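Local coordinates for McyG protein (Microcystis aeruginosa PCC 7806, PDB 4R0M) that binds phenylalanyl-adenylate and probably activates aromatic substrates as adenylates for loading onto its carrier domain in microcystin synthesis, at residues Ser130-Ile135 with Val152-Glu157. Residues are numbered along the deposited sequence; the frame is centred on the assembly and turned at random.
Sequences SDSELI and VISVNE
Ser130 and Ser154 pair in parallel at the C-terminal ends of neighbouring strands, Ser130 N giving a hydrogen bond of 2.9 Å to Ile153 O and Ser130 O taking a hydrogen bond of 3.0 Å from Val155 N. This is a beta-alpha-beta unit: strand 128-130 runs into helix 135-144, which returns the chain to strand 152-154, an edge strand of the four-stranded parallel sheet in the AMP-binding domain of this ANL-superfamily enzyme. Ser130 O is also approached by the CA of Ser154 at 3.3 Å, a CA-H...O contact in addition to the hydrogen bond from Val155 N.

Ser130 is small enough to sit under helix 135-144; its CB rests on Val152 CG1, while OG, swung anti to the backbone N (chi1 -167°), forms a hydrogen bond with Gln76 O of the adjacent strand and so satisfies a buried hydroxyl. Ile135, opening the helix, leans over strand 152-154, to which the helix will lead: its CD1 touches Val152 CG1 and lies 3.5 Å from Ser154 N. The branched side chains of Ile135 and Val152 suit this apolar contact between helix and sheet.

Polar residues manage the turns where the strands end. Asp131 OD1 accepts from Leu134 N in an Asx motif, and its OD2 takes the backbone N-H groups of Ala78 and Lys79, so one carboxylate ties the turn to the loop after strand 72-76. Ser154 is the N-cap of helix 155-158, a place that favours a short hydroxyl side chain able to fold back onto the first turn. With chi1 at 70°, its OG lies between the backbone N and the carbonyl carbon and accepts from Glu157 N at 3.1 Å. Nearby, a water accepts from Asn156 N at 3.0 Å and meets Ser132 OG more weakly, at 3.4 Å.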
loop_
_atom_site.group_PDB
_atom_site.type_symbol
_atom_site.label_atom_id
_atom_site.label_comp_id
_atom_site.label_asym_id
_atom_site.label_seq_id
_atom_site.Cartn_x
_atom_site.Cartn_y
_atom_site.Cartn_z
ATOM N N SER A 130 -5.018 6.085 -20.054
ATOM C CA SER A 130 -3.855 6.858 -19.631
ATOM C C SER A 130 -4.189 8.345 -19.510
ATOM O O SER A 130 -5.345 8.745 -19.685
ATOM C CB SER A 130 -2.692 6.641 -20.603
ATOM O OG SER A 130 -1.484 7.143 -20.064
ATOM N N ASP A 131 -3.183 9.151 -19.179
ATOM C CA ASP A 131 -3.317 10.606 -19.219
ATOM C C ASP A 131 -2.528 11.165 -20.404
ATOM O O ASP A 131 -1.814 10.421 -21.080
ATOM C CB ASP A 131 -2.905 11.254 -17.883
ATOM C CG ASP A 131 -1.498 10.870 -17.436
ATOM O OD1 ASP A 131 -0.573 10.854 -18.275
ATOM O OD2 ASP A 131 -1.311 10.602 -16.228
ATOM N N SER A 132 -2.662 12.466 -20.652
ATOM C CA SER A 132 -2.044 13.115 -21.815
ATOM C C SER A 132 -0.510 13.110 -21.795
ATOM O O SER A 132 0.129 13.158 -22.847
ATOM C CB SER A 132 -2.568 14.543 -21.971
ATOM O OG SER A 132 -3.970 14.541 -22.171
ATOM N N GLU A 133 0.066 13.053 -20.597
ATOM C CA GLU A 133 1.517 13.028 -20.433
ATOM C C GLU A 133 2.121 11.668 -20.820
ATOM O O GLU A 133 3.186 11.611 -21.438
ATOM C CB GLU A 133 1.890 13.392 -18.989
ATOM C CG GLU A 133 3.334 13.842 -18.800
ATOM C CD GLU A 133 3.772 13.850 -17.342
ATOM O OE1 GLU A 133 3.541 12.844 -16.635
ATOM O OE2 GLU A 133 4.364 14.862 -16.904
ATOM N N LEU A 134 1.427 10.586 -20.467
ATOM C CA LEU A 134 1.958 9.227 -20.616
ATOM C C LEU A 134 1.527 8.499 -21.885
ATOM O O LEU A 134 2.136 7.493 -22.253
ATOM C CB LEU A 134 1.582 8.372 -19.401
ATOM C CG LEU A 134 2.198 8.705 -18.041
ATOM C CD1 LEU A 134 1.377 8.059 -16.939
ATOM C CD2 LEU A 134 3.653 8.263 -17.962
ATOM N N ILE A 135 0.481 9.002 -22.542
ATOM C CA ILE A 135 -0.130 8.339 -23.705
ATOM C C ILE A 135 0.889 7.862 -24.754
ATOM O O ILE A 135 0.844 6.707 -25.187
ATOM C CB ILE A 135 -1.249 9.215 -24.347
ATOM C CG1 ILE A 135 -1.939 8.493 -25.509
ATOM C CG2 ILE A 135 -0.726 10.576 -24.797
ATOM C CD1 ILE A 135 -3.188 7.738 -25.110
ATOM N N VAL A 152 -4.335 2.361 -26.477
ATOM C CA VAL A 152 -4.264 3.300 -25.363
ATOM C C VAL A 152 -5.079 4.548 -25.696
ATOM O O VAL A 152 -5.032 5.044 -26.824
ATOM C CB VAL A 152 -2.807 3.712 -25.038
ATOM C CG1 VAL A 152 -2.724 4.332 -23.648
ATOM C CG2 VAL A 152 -1.862 2.520 -25.132
ATOM N N ILE A 153 -5.829 5.044 -24.716
ATOM C CA ILE A 153 -6.597 6.278 -24.882
ATOM C C ILE A 153 -6.489 7.173 -23.641
ATOM O O ILE A 153 -6.461 6.684 -22.510
ATOM C CB ILE A 153 -8.075 5.997 -25.273
ATOM C CG1 ILE A 153 -8.775 7.290 -25.711
ATOM C CG2 ILE A 153 -8.827 5.286 -24.148
ATOM C CD1 ILE A 153 -10.031 7.075 -26.527
ATOM N N SER A 154 -6.408 8.481 -23.863
ATOM C CA SER A 154 -6.343 9.437 -22.762
ATOM C C SER A 154 -7.736 9.735 -22.211
ATOM O O SER A 154 -8.729 9.688 -22.946
ATOM C CB SER A 154 -5.656 10.731 -23.203
ATOM O OG SER A 154 -6.472 11.461 -24.101
ATOM N N VAL A 155 -7.795 10.039 -20.916
ATOM C CA VAL A 155 -9.039 10.438 -20.258
ATOM C C VAL A 155 -9.603 11.714 -20.897
ATOM O O VAL A 155 -10.816 11.836 -21.083
ATOM C CB VAL A 155 -8.841 10.620 -18.735
ATOM C CG1 VAL A 155 -10.113 11.132 -18.072
ATOM C CG2 VAL A 155 -8.410 9.310 -18.093
ATOM N N ASN A 156 -8.713 12.643 -21.251
ATOM C CA ASN A 156 -9.102 13.898 -21.895
ATOM C C ASN A 156 -9.704 13.746 -23.293
ATOM O O ASN A 156 -10.467 14.607 -23.734
ATOM C CB ASN A 156 -7.933 14.888 -21.914
ATOM C CG ASN A 156 -7.743 15.595 -20.582
ATOM O OD1 ASN A 156 -6.614 15.815 -20.140
ATOM N ND2 ASN A 156 -8.850 15.958 -19.935
ATOM N N GLU A 157 -9.361 12.664 -23.987
ATOM C CA GLU A 157 -10.004 12.354 -25.260
ATOM C C GLU A 157 -11.414 11.804 -25.028
ATOM O O GLU A 157 -12.329 12.083 -25.805
ATOM C CB GLU A 157 -9.173 11.370 -26.085
ATOM C CG GLU A 157 -9.530 11.371 -27.566
ATOM C CD GLU A 157 -9.043 10.139 -28.309
ATOM O OE1 GLU A 157 -7.934 9.646 -28.010
ATOM O OE2 GLU A 157 -9.773 9.664 -29.207
HETATM O O HOH W 1 -5.947 12.515 -20.217
#